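Local atomic coordinates of possible sortase-like protein (Corynebacterium diphtheriae, PDB entry 5UUS), a protein that is probably a membrane-bound sortase of the class E kind, a cysteine enzyme expected to cleave sorting signals of surface proteins through an acyl-thioester intermediate. Residues L33-G38 with T76-E81; F55-G60 with F85-H90; V123-S128 with G139-E144; E136-G139 with Q145-R148. All coordinates share one frame; numbering follows the deposited sequence.

Interaction 1. Residues L33-G38 with T76-E81; sequences LTPELG and TQLPGE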
loop_
_atom_site.group_PDB
_atom_site.type_symbol
_atom_site.label_atom_id
_atom_site.label_comp_id
_atom_site.label_asym_id
_atom_site.label_seq_id
_atom_site.Cartn_x
_atom_site.Cartn_y
_atom_site.Cartn_z
ATOM N N LEU A 33 -5.187 10.336 15.655
ATOM C CA LEU A 33 -6.153 9.885 14.656
ATOM C C LEU A 33 -5.788 10.400 13.255
ATOM O O LEU A 33 -5.840 9.656 12.278
ATOM C CB LEU A 33 -7.563 10.342 15.034
ATOM C CG LEU A 33 -8.650 10.205 13.967
ATOM C CD1 LEU A 33 -8.881 8.761 13.621
ATOM C CD2 LEU A 33 -9.950 10.854 14.447
ATOM N N THR A 34 -5.421 11.673 13.167
ATOM C CA THR A 34 -4.965 12.241 11.906
ATOM C C THR A 34 -3.474 12.533 11.988
ATOM O O THR A 34 -3.041 13.369 12.789
ATOM C CB THR A 34 -5.719 13.525 11.543
ATOM O OG1 THR A 34 -7.133 13.264 11.539
ATOM C CG2 THR A 34 -5.268 14.032 10.158
ATOM N N PRO A 35 -2.682 11.828 11.171
ATOM C CA PRO A 35 -1.238 12.010 11.227
ATOM C C PRO A 35 -0.878 13.486 11.058
ATOM O O PRO A 35 -1.498 14.233 10.291
ATOM C CB PRO A 35 -0.716 11.135 10.073
ATOM C CG PRO A 35 -1.923 10.716 9.312
ATOM C CD PRO A 35 -3.073 10.772 10.226
ATOM N N GLU A 36 0.104 13.903 11.838
ATOM C CA GLU A 36 0.644 15.232 11.753
ATOM C C GLU A 36 1.314 15.480 10.388
ATOM O O GLU A 36 2.171 14.703 9.949
ATOM C CB GLU A 36 1.641 15.438 12.892
ATOM C CG GLU A 36 2.104 16.871 13.052
ATOM C CD GLU A 36 3.113 17.035 14.183
ATOM O OE1 GLU A 36 3.439 16.028 14.848
ATOM O OE2 GLU A 36 3.585 18.169 14.400
ATOM N N LEU A 37 0.918 16.568 9.734
ATOM C CA LEU A 37 1.445 16.937 8.428
ATOM C C LEU A 37 2.965 16.964 8.370
ATOM O O LEU A 37 3.633 17.536 9.234
ATOM C CB LEU A 37 0.904 18.298 8.008
ATOM C CG LEU A 37 -0.115 18.267 6.870
ATOM C CD1 LEU A 37 -1.293 17.377 7.233
ATOM C CD2 LEU A 37 -0.576 19.671 6.557
ATOM N N GLY A 38 3.512 16.297 7.360
ATOM C CA GLY A 38 4.946 16.317 7.145
ATOM C C GLY A 38 5.724 15.449 8.119
ATOM O O GLY A 38 6.946 15.419 8.063
ATOM N N THR A 76 -6.510 10.354 1.367
ATOM C CA THR A 76 -6.793 8.934 1.185
ATOM C C THR A 76 -6.821 8.198 2.529
ATOM O O THR A 76 -6.508 8.784 3.556
ATOM C CB THR A 76 -5.762 8.279 0.252
ATOM O OG1 THR A 76 -4.502 8.146 0.928
ATOM C CG2 THR A 76 -5.591 9.143 -1.012
ATOM N N GLN A 77 -7.171 6.913 2.511
ATOM C CA GLN A 77 -7.344 6.174 3.748
ATOM C C GLN A 77 -5.993 5.859 4.341
ATOM O O GLN A 77 -4.965 6.077 3.709
ATOM C CB GLN A 77 -8.159 4.894 3.515
ATOM C CG GLN A 77 -9.669 5.155 3.359
ATOM C CD GLN A 77 -10.047 5.914 2.064
ATOM O OE1 GLN A 77 -9.755 5.482 0.943
ATOM N NE2 GLN A 77 -10.721 7.046 2.228
ATOM N N LEU A 78 -6.008 5.369 5.571
ATOM C CA LEU A 78 -4.807 5.102 6.337
ATOM C C LEU A 78 -4.648 3.578 6.436
ATOM O O LEU A 78 -5.533 2.844 6.015
ATOM C CB LEU A 78 -4.909 5.787 7.717
ATOM C CG LEU A 78 -4.834 7.321 7.662
ATOM C CD1 LEU A 78 -5.250 7.970 9.034
ATOM C CD2 LEU A 78 -3.429 7.747 7.274
ATOM N N PRO A 79 -3.519 3.091 6.967
ATOM C CA PRO A 79 -3.272 1.647 6.883
ATOM C C PRO A 79 -4.324 0.788 7.570
ATOM O O PRO A 79 -4.709 1.112 8.690
ATOM C CB PRO A 79 -1.909 1.496 7.581
ATOM C CG PRO A 79 -1.232 2.791 7.328
ATOM C CD PRO A 79 -2.328 3.820 7.427
ATOM N N GLY A 80 -4.772 -0.288 6.918
ATOM C CA GLY A 80 -5.730 -1.195 7.527
ATOM C C GLY A 80 -7.180 -0.821 7.282
ATOM O O GLY A 80 -8.095 -1.556 7.625
ATOM N N GLU A 81 -7.391 0.332 6.674
ATOM C CA GLU A 81 -8.736 0.823 6.428
ATOM C C GLU A 81 -9.314 0.341 5.113
ATOM O O GLU A 81 -8.599 0.215 4.105
ATOM C CB GLU A 81 -8.734 2.346 6.443
ATOM C CG GLU A 81 -8.175 2.930 7.741
ATOM C CD GLU A 81 -8.389 4.428 7.872
ATOM O OE1 GLU A 81 -8.532 5.119 6.836
ATOM O OE2 GLU A 81 -8.425 4.923 9.026
#

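Interaction 2. Residues F55-G60 with F85-H90; sequences FAIVEG and FAVAGH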
loop_
_atom_site.group_PDB
_atom_site.type_symbol
_atom_site.label_atom_id
_atom_site.label_comp_id
_atom_site.label_asym_id
_atom_site.label_seq_id
_atom_site.Cartn_x
_atom_site.Cartn_y
_atom_site.Cartn_z
ATOM N N PHE A 55 11.164 1.821 4.870
ATOM C CA PHE A 55 11.083 3.256 4.737
ATOM C C PHE A 55 10.025 3.787 5.679
ATOM O O PHE A 55 8.971 3.186 5.806
ATOM C CB PHE A 55 10.734 3.625 3.314
ATOM C CG PHE A 55 11.900 3.521 2.367
ATOM C CD1 PHE A 55 12.730 4.611 2.161
ATOM C CD2 PHE A 55 12.162 2.328 1.701
ATOM C CE1 PHE A 55 13.812 4.524 1.285
ATOM C CE2 PHE A 55 13.250 2.224 0.829
ATOM C CZ PHE A 55 14.066 3.321 0.627
ATOM N N ALA A 56 10.312 4.915 6.309
ATOM C CA ALA A 56 9.298 5.665 7.015
ATOM C C ALA A 56 8.336 6.278 6.002
ATOM O O ALA A 56 8.724 6.677 4.887
ATOM C CB ALA A 56 9.938 6.749 7.891
ATOM N N ILE A 57 7.070 6.338 6.377
ATOM C CA ILE A 57 6.101 7.012 5.550
ATOM C C ILE A 57 5.701 8.299 6.212
ATOM O O ILE A 57 5.374 8.307 7.389
ATOM C CB ILE A 57 4.884 6.134 5.301
ATOM C CG1 ILE A 57 5.324 4.841 4.600
ATOM C CG2 ILE A 57 3.848 6.882 4.481
ATOM C CD1 ILE A 57 4.238 3.764 4.579
ATOM N N VAL A 58 5.736 9.383 5.450
ATOM C CA VAL A 58 5.416 10.719 5.950
ATOM C C VAL A 58 4.003 11.142 5.500
ATOM O O VAL A 58 3.515 10.680 4.464
ATOM C CB VAL A 58 6.508 11.708 5.440
ATOM C CG1 VAL A 58 5.991 13.110 5.257
ATOM C CG2 VAL A 58 7.747 11.654 6.343
ATOM N N GLU A 59 3.342 12.012 6.256
ATOM C CA GLU A 59 2.026 12.522 5.860
ATOM C C GLU A 59 2.146 13.699 4.909
ATOM O O GLU A 59 2.674 14.744 5.285
ATOM C CB GLU A 59 1.215 12.942 7.103
ATOM C CG GLU A 59 -0.130 13.591 6.779
ATOM C CD GLU A 59 -1.170 12.593 6.249
ATOM O OE1 GLU A 59 -0.844 11.388 6.085
ATOM O OE2 GLU A 59 -2.320 13.012 5.996
ATOM N N GLY A 60 1.656 13.539 3.681
ATOM C CA GLY A 60 1.805 14.560 2.665
ATOM C C GLY A 60 2.650 14.108 1.467
ATOM O O GLY A 60 3.521 13.238 1.587
ATOM N N PHE A 85 -5.370 3.149 0.755
ATOM C CA PHE A 85 -4.262 3.804 1.443
ATOM C C PHE A 85 -3.163 4.059 0.380
ATOM O O PHE A 85 -2.499 3.123 -0.040
ATOM C CB PHE A 85 -3.774 2.923 2.599
ATOM C CG PHE A 85 -2.392 3.259 3.090
ATOM C CD1 PHE A 85 -2.111 4.515 3.618
ATOM C CD2 PHE A 85 -1.368 2.307 3.040
ATOM C CE1 PHE A 85 -0.816 4.840 4.055
ATOM C CE2 PHE A 85 -0.073 2.626 3.487
ATOM C CZ PHE A 85 0.197 3.902 3.986
ATOM N N ALA A 86 -3.007 5.312 -0.062
ATOM C CA ALA A 86 -2.130 5.649 -1.193
ATOM C C ALA A 86 -0.882 6.432 -0.780
ATOM O O ALA A 86 -0.953 7.355 0.037
ATOM C CB ALA A 86 -2.908 6.448 -2.251
ATOM N N VAL A 87 0.260 6.050 -1.351
ATOM C CA VAL A 87 1.512 6.745 -1.107
ATOM C C VAL A 87 2.260 6.967 -2.425
ATOM O O VAL A 87 2.128 6.180 -3.378
ATOM C CB VAL A 87 2.437 5.976 -0.123
ATOM C CG1 VAL A 87 1.771 5.814 1.252
ATOM C CG2 VAL A 87 2.830 4.626 -0.697
ATOM N N ALA A 88 3.034 8.043 -2.454
ATOM C CA ALA A 88 3.910 8.388 -3.566
ATOM C C ALA A 88 5.342 8.203 -3.094
ATOM O O ALA A 88 5.620 8.344 -1.912
ATOM C CB ALA A 88 3.679 9.843 -4.022
ATOM N N GLY A 89 6.261 7.942 -4.012
ATOM C CA GLY A 89 7.659 7.869 -3.647
ATOM C C GLY A 89 8.528 8.038 -4.880
ATOM O O GLY A 89 8.096 7.768 -6.011
ATOM N N HIS A 90 9.752 8.494 -4.659
ATOM C CA HIS A 90 10.709 8.681 -5.741
ATOM C C HIS A 90 11.219 7.357 -6.254
ATOM O O HIS A 90 11.192 6.328 -5.549
ATOM C CB HIS A 90 11.864 9.564 -5.287
ATOM C CG HIS A 90 11.482 11.003 -5.180
ATOM N ND1 HIS A 90 11.898 11.814 -4.147
ATOM C CD2 HIS A 90 10.695 11.770 -5.970
ATOM C CE1 HIS A 90 11.395 13.026 -4.314
ATOM N NE2 HIS A 90 10.653 13.022 -5.407
#

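Interaction 3. Residues V123-S128 with G139-E144; sequences VMPVDS and GCFTPE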
loop_
_atom_site.group_PDB
_atom_site.type_symbol
_atom_site.label_atom_id
_atom_site.label_comp_id
_atom_site.label_asym_id
_atom_site.label_seq_id
_atom_site.Cartn_x
_atom_site.Cartn_y
_atom_site.Cartn_z
ATOM N N VAL A 123 0.321 -7.772 -3.296
ATOM C CA VAL A 123 0.202 -7.272 -4.655
ATOM C C VAL A 123 -0.868 -8.053 -5.420
ATOM O O VAL A 123 -0.901 -9.302 -5.408
ATOM C CB VAL A 123 1.564 -7.341 -5.385
ATOM C CG1 VAL A 123 1.410 -6.926 -6.842
ATOM C CG2 VAL A 123 2.592 -6.443 -4.671
ATOM N N MET A 124 -1.773 -7.320 -6.053
ATOM C CA MET A 124 -2.877 -7.951 -6.775
ATOM C C MET A 124 -2.428 -8.536 -8.117
ATOM O O MET A 124 -1.369 -8.182 -8.610
ATOM C CB MET A 124 -3.995 -6.926 -6.979
ATOM C CG MET A 124 -4.775 -6.655 -5.616
ATOM S SD MET A 124 -5.907 -5.280 -5.835
ATOM C CE MET A 124 -7.077 -5.945 -7.025
ATOM N N PRO A 125 -3.236 -9.414 -8.725
ATOM C CA PRO A 125 -2.820 -9.947 -10.043
ATOM C C PRO A 125 -2.505 -8.873 -11.102
ATOM O O PRO A 125 -3.239 -7.891 -11.258
ATOM C CB PRO A 125 -4.025 -10.795 -10.467
ATOM C CG PRO A 125 -4.645 -11.221 -9.159
ATOM C CD PRO A 125 -4.474 -10.038 -8.234
ATOM N N VAL A 126 -1.406 -9.080 -11.831
ATOM C CA VAL A 126 -0.926 -8.150 -12.839
ATOM C C VAL A 126 -1.241 -8.652 -14.273
ATOM O O VAL A 126 -0.838 -9.743 -14.646
ATOM C CB VAL A 126 0.597 -7.938 -12.673
ATOM C CG1 VAL A 126 1.132 -6.992 -13.738
ATOM C CG2 VAL A 126 0.913 -7.420 -11.257
ATOM N N ASP A 127 -1.998 -7.859 -15.031
ATOM C CA ASP A 127 -2.264 -8.064 -16.457
ATOM C C ASP A 127 -3.155 -9.277 -16.773
ATOM O O ASP A 127 -3.777 -9.330 -17.834
ATOM C CB ASP A 127 -0.948 -8.189 -17.259
ATOM C CG ASP A 127 -0.134 -6.906 -17.278
ATOM O OD1 ASP A 127 -0.690 -5.829 -16.983
ATOM O OD2 ASP A 127 1.070 -6.981 -17.604
ATOM N N SER A 128 -3.225 -10.252 -15.878
ATOM C CA SER A 128 -4.028 -11.440 -16.152
ATOM C C SER A 128 -5.529 -11.157 -16.011
ATOM O O SER A 128 -5.922 -10.145 -15.454
ATOM C CB SER A 128 -3.610 -12.583 -15.229
ATOM O OG SER A 128 -3.520 -12.124 -13.902
ATOM N N GLY A 139 -3.747 -17.788 -4.643
ATOM C CA GLY A 139 -2.484 -18.062 -3.990
ATOM C C GLY A 139 -2.283 -17.362 -2.649
ATOM O O GLY A 139 -1.473 -17.819 -1.844
ATOM N N CYS A 140 -2.993 -16.264 -2.393
ATOM C CA CYS A 140 -2.778 -15.537 -1.134
ATOM C C CYS A 140 -3.993 -14.773 -0.612
ATOM O O CYS A 140 -3.954 -14.258 0.490
ATOM C CB CYS A 140 -1.609 -14.555 -1.285
ATOM S SG CYS A 140 -1.845 -13.341 -2.579
ATOM N N PHE A 141 -5.058 -14.675 -1.402
ATOM C CA PHE A 141 -6.265 -14.009 -0.926
ATOM C C PHE A 141 -7.319 -15.031 -0.488
ATOM O O PHE A 141 -7.176 -16.221 -0.756
ATOM C CB PHE A 141 -6.809 -13.085 -2.018
ATOM C CG PHE A 141 -5.838 -12.005 -2.423
ATOM C CD1 PHE A 141 -5.607 -10.917 -1.592
ATOM C CD2 PHE A 141 -5.156 -12.080 -3.623
ATOM C CE1 PHE A 141 -4.705 -9.924 -1.939
ATOM C CE2 PHE A 141 -4.258 -11.088 -3.994
ATOM C CZ PHE A 141 -4.043 -9.993 -3.152
ATOM N N THR A 142 -8.376 -14.571 0.176
ATOM C CA THR A 142 -9.480 -15.461 0.530
ATOM C C THR A 142 -10.226 -15.839 -0.756
ATOM O O THR A 142 -10.057 -15.181 -1.792
ATOM C CB THR A 142 -10.426 -14.805 1.538
ATOM O OG1 THR A 142 -11.142 -13.751 0.894
ATOM C CG2 THR A 142 -9.621 -14.198 2.717
ATOM N N PRO A 143 -11.008 -16.933 -0.710
ATOM C CA PRO A 143 -11.769 -17.309 -1.904
ATOM C C PRO A 143 -12.742 -16.203 -2.265
ATOM O O PRO A 143 -12.937 -15.925 -3.439
ATOM C CB PRO A 143 -12.493 -18.602 -1.492
ATOM C CG PRO A 143 -12.231 -18.774 -0.011
ATOM C CD PRO A 143 -11.014 -17.984 0.322
ATOM N N GLU A 144 -13.294 -15.545 -1.253
ATOM C CA GLU A 144 -14.178 -14.403 -1.465
ATOM C C GLU A 144 -13.458 -13.209 -2.120
ATOM O O GLU A 144 -13.962 -12.617 -3.075
ATOM C CB GLU A 144 -14.809 -13.978 -0.135
ATOM C CG GLU A 144 -15.713 -15.059 0.491
ATOM C CD GLU A 144 -14.950 -16.221 1.171
ATOM O OE1 GLU A 144 -13.731 -16.106 1.449
ATOM O OE2 GLU A 144 -15.585 -17.267 1.426
#

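Interaction 4. Residues E136-G139 with Q145-R148; sequences EAMG and QAER. With EDO (1,2-ethanediol), chain G.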
loop_
_atom_site.group_PDB
_atom_site.type_symbol
_atom_site.label_atom_id
_atom_site.label_comp_id
_atom_site.label_asym_id
_atom_site.label_seq_id
_atom_site.Cartn_x
_atom_site.Cartn_y
_atom_site.Cartn_z
ATOM N N GLU A 136 -4.238 -16.966 -9.702
ATOM C CA GLU A 136 -3.155 -16.206 -9.082
ATOM C C GLU A 136 -3.611 -15.591 -7.756
ATOM O O GLU A 136 -2.855 -15.559 -6.772
ATOM C CB GLU A 136 -2.638 -15.121 -10.026
ATOM C CG GLU A 136 -1.879 -15.685 -11.215
ATOM C CD GLU A 136 -1.484 -14.630 -12.224
ATOM O OE1 GLU A 136 -1.856 -13.450 -12.044
ATOM O OE2 GLU A 136 -0.807 -14.989 -13.209
ATOM N N ALA A 137 -4.851 -15.118 -7.734
ATOM C CA ALA A 137 -5.397 -14.496 -6.544
ATOM C C ALA A 137 -5.610 -15.532 -5.445
ATOM O O ALA A 137 -5.412 -15.249 -4.255
ATOM C CB ALA A 137 -6.680 -13.777 -6.879
ATOM N N MET A 138 -5.963 -16.748 -5.846
ATOM C CA MET A 138 -6.168 -17.843 -4.897
ATOM C C MET A 138 -4.892 -18.257 -4.166
ATOM O O MET A 138 -4.950 -18.976 -3.186
ATOM C CB MET A 138 -6.761 -19.063 -5.607
ATOM C CG MET A 138 -8.239 -18.919 -5.916
ATOM S SD MET A 138 -9.201 -18.778 -4.408
ATOM C CE MET A 138 -8.618 -20.212 -3.511
ATOM N N GLY A 139 -3.747 -17.788 -4.643
ATOM C CA GLY A 139 -2.484 -18.062 -3.990
ATOM C C GLY A 139 -2.283 -17.362 -2.649
ATOM O O GLY A 139 -1.473 -17.819 -1.844
ATOM N N GLN A 145 -12.284 -12.841 -1.610
ATOM C CA GLN A 145 -11.491 -11.817 -2.290
ATOM C C GLN A 145 -11.152 -12.210 -3.735
ATOM O O GLN A 145 -11.240 -11.388 -4.640
ATOM C CB GLN A 145 -10.205 -11.535 -1.518
ATOM C CG GLN A 145 -10.442 -10.734 -0.235
ATOM C CD GLN A 145 -9.155 -10.552 0.539
ATOM O OE1 GLN A 145 -8.368 -11.484 0.658
ATOM N NE2 GLN A 145 -8.943 -9.354 1.081
ATOM N N ALA A 146 -10.769 -13.465 -3.946
ATOM C CA ALA A 146 -10.424 -13.911 -5.294
ATOM C C ALA A 146 -11.592 -13.718 -6.253
ATOM O O ALA A 146 -11.386 -13.355 -7.428
ATOM C CB ALA A 146 -9.985 -15.356 -5.277
ATOM N N GLU A 147 -12.814 -13.957 -5.774
ATOM C CA GLU A 147 -13.984 -13.786 -6.637
ATOM C C GLU A 147 -14.209 -12.333 -6.952
ATOM O O GLU A 147 -14.468 -11.993 -8.107
ATOM C CB GLU A 147 -15.244 -14.374 -6.013
ATOM C CG GLU A 147 -15.222 -15.885 -5.981
ATOM C CD GLU A 147 -16.511 -16.483 -5.435
ATOM O OE1 GLU A 147 -17.571 -15.820 -5.543
ATOM O OE2 GLU A 147 -16.459 -17.615 -4.896
ATOM N N ARG A 148 -14.112 -11.477 -5.937
ATOM C CA ARG A 148 -14.232 -10.031 -6.155
ATOM C C ARG A 148 -13.167 -9.485 -7.117
ATOM O O ARG A 148 -13.449 -8.630 -7.947
ATOM C CB ARG A 148 -14.137 -9.284 -4.827
ATOM C CG ARG A 148 -15.137 -9.721 -3.789
ATOM C CD ARG A 148 -15.092 -8.738 -2.616
ATOM N NE ARG A 148 -15.790 -7.504 -2.973
ATOM C CZ ARG A 148 -15.875 -6.420 -2.204
ATOM N NH1 ARG A 148 -16.573 -5.383 -2.623
ATOM N NH2 ARG A 148 -15.263 -6.368 -1.026
HETATM C C1 EDO G . -20.215 -7.142 -4.728
HETATM O O1 EDO G . -20.959 -7.508 -5.904
HETATM C C2 EDO G . -18.991 -8.048 -4.535
HETATM O O2 EDO G . -17.852 -7.580 -5.283
#

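Interaction 1. Residues L33-G38 with T76-E81
Leu33 to Pro35 run as irregular chain with no helix or strand geometry, and they pass Leu78 where it opens a type II beta turn ending at Glu81. The contact is small and apolar, about 94 Å² summed over both sides, and the side chain of Leu78 carries most of it. CG of Leu78 stands anti to its own carbonyl carbon (chi1 -70°), which sends the two methyls forward as a fork against the proline ring. One prong, CD1 of Leu78, lies 3.7 Å from CD of Pro35 and equally 3.7 Å from the backbone O of Leu33. The other, CD2 of Leu78, is 3.9 Å from CG of Pro35. The fork thus meets the CG-CD edge of the pyrrolidine with each methyl facing one ring carbon. Phe41 of strand 40-45 packs against both Pro35 and Leu78, so the pair joins the approach to that first strand to the connection between strands 71-72 and 83-88 of the sortase barrel. The turn has Pro79 and Gly80 at its two central positions, the usual order for type II, and the positive phi of Gly80 (89°) suits a residue without a side chain. Glu81 N donates to Leu78 O over 3.2 Å, closing the turn. A second bond runs the other way: Leu78 N reaches Glu81 OE1 at 2.8 Å and is nearly straight, though it meets the carboxylate from above its plane (65° out). These two bonds hold the base of Leu78 from both its N and its O, while Gly80 N is hydrogen-bonded to Tyr121 OH of strand 117-123.

Interaction 2. Residues F55-G60 with F85-H90
Apolar contacts make up the whole meeting of Ile57 with Phe85 and Val87, and both branches of the isoleucine take part. CG2 of Ile57 comes within 4.0 Å of CG1 of Val87, the two side chains crossing at about a right angle. The longer branch ends at CD1 of Ile57, 4.1 Å from CZ of Phe85; this methyl sits at the ring edge, near its plane, instead of over a face. The torsions explain the division of labour: CG1 of Ile57 is anti to its carbonyl carbon (chi1 -60°) and the branch then extends straight, whereas Phe85 comes from the opposite direction with CG anti to its backbone N. All three residues are buried.

The backbones lie too far apart to pair, CA of Ile57 being 8.1 Å from CA of Val87. In the curled sheet strand 54-59 runs parallel to 71-72, which in turn pairs antiparallel with 83-88, so the side chains meet across the inside of the curved sheet, as expected of a sortase beta-barrel.

Polar and aromatic interactions surround this core. Glu59 OE1 accepts a hydrogen bond from His72 ND1, and the His72 ring also meets that of Phe85 with planes about 30° apart. Beyond Val87 the chain leaves the strand after Ala88 and leads through Gly89, whose O is hydrogen-bonded to Thr194 OG1, to His90, the predicted proton donor and acceptor of the active site.

Interaction 3. Residues V123-S128 with G139-E144
Phe141 projects its ring at the carbonyl O of Val123 and the side chains of Met124 and Pro125. From CB the direction is set by chi1 of -60°, which places CG anti to the carbonyl carbon of Phe141 and beside its backbone N. Over the CD2-CE2 side of the ring, one face carries SG of the preceding residue, Cys140, 3.6 Å above the plane and offset toward the rim; that sulfur forms the disulfide with Cys107. Farther out, CE2 of Phe141 lies 4.1 Å from O of Val123 and 4.4 Å from CD of Pro125. At the tip, CZ of Phe141 is 3.9 Å from the same O of Val123 and 4.2 Å from CG of Met124. The carbonyl oxygen stands at the ring edge, near its plane, facing the slightly positive rim, while Met124 and Pro125 approach obliquely. Met210 and Thr212 of strand 204-216 and Ile149 of helix 143-151 also pack on Phe141, so the ring is wedged between sheet and helix in a buried site.

Immediately afterwards the chain turns into helix 143-151. Thr142 is its N-cap, with OG1 hydrogen-bonded to the backbone N of Gln145, and Pro143 follows in the first turn. The arrangement is that of a helical excursion between barrel strands 117-123 and 160-163 of the sortase fold, with the Phe141 ring packed against the sheet beside the Cys107-Cys140 disulfide and an N-capped helix following at once.

Interaction 4. Residues E136-G139 with Q145-R148
At the far end of the helical segment whose Ala146 meets Ala137 and Met138, Arg148 NH2 is gripped by two groups, Glu187 OE2 in a salt bridge and Gly185 O in a hydrogen bond. NH1 of Arg148 forms a further salt bridge with Asp153 OD2. The NE-H is used too: Arg148 NE donates to O2 of a 1,2-ethanediol, probably from the crystallisation liquor, at 3.1 Å (157° at the hydrogen), with the oxygen in the guanidinium plane at its edge. A bend at chi3 (77°) turns the guanidinium out of line with the extended first part of the chain.

The packing between the two segments is entirely apolar. CB of Ala146 lies 4.0 Å from CB of Ala137, and the small side chains allow CA of Ala137 and CA of Ala146 to come within 5.2 Å. Beside them, Met138 folds over the same methyl, its SD 3.6 Å from CB of Ala146 and its CG 4.0 Å from that carbon. The bend at chi2 (-63°) puts the Met138 sulfur over the methyl of Ala146.

Two chemistries therefore divide helix 143-151: methyl and sulfur contacts let residues 137-138 come close to it, whereas Arg148 is held in place by carboxylates on either terminal nitrogen, which would be expected to stabilise its positive charge.

Overall arrangement
Interactions 1 and 2 lie together on one side of the chain's centre, with interactions 3 and 4 on the opposite side. Interaction 1 is a surface contact between loops; interaction 2 is buried between strands, and the two touch where Gly38 N is probably hydrogen-bonded to Glu59 O. Interactions 3 and 4, both mostly buried, have centres about 4 Å apart, share Gly139 and both use helix 143-151: one joins the helical excursion to the sheet-side loop, the other joins its two helices. All four contacts cross chiefly by apolar packing, but the polar framing differs: turn bonds in 1, a Glu-His pair near 2, a disulfide and helix cap in 3, salt bridges in 4.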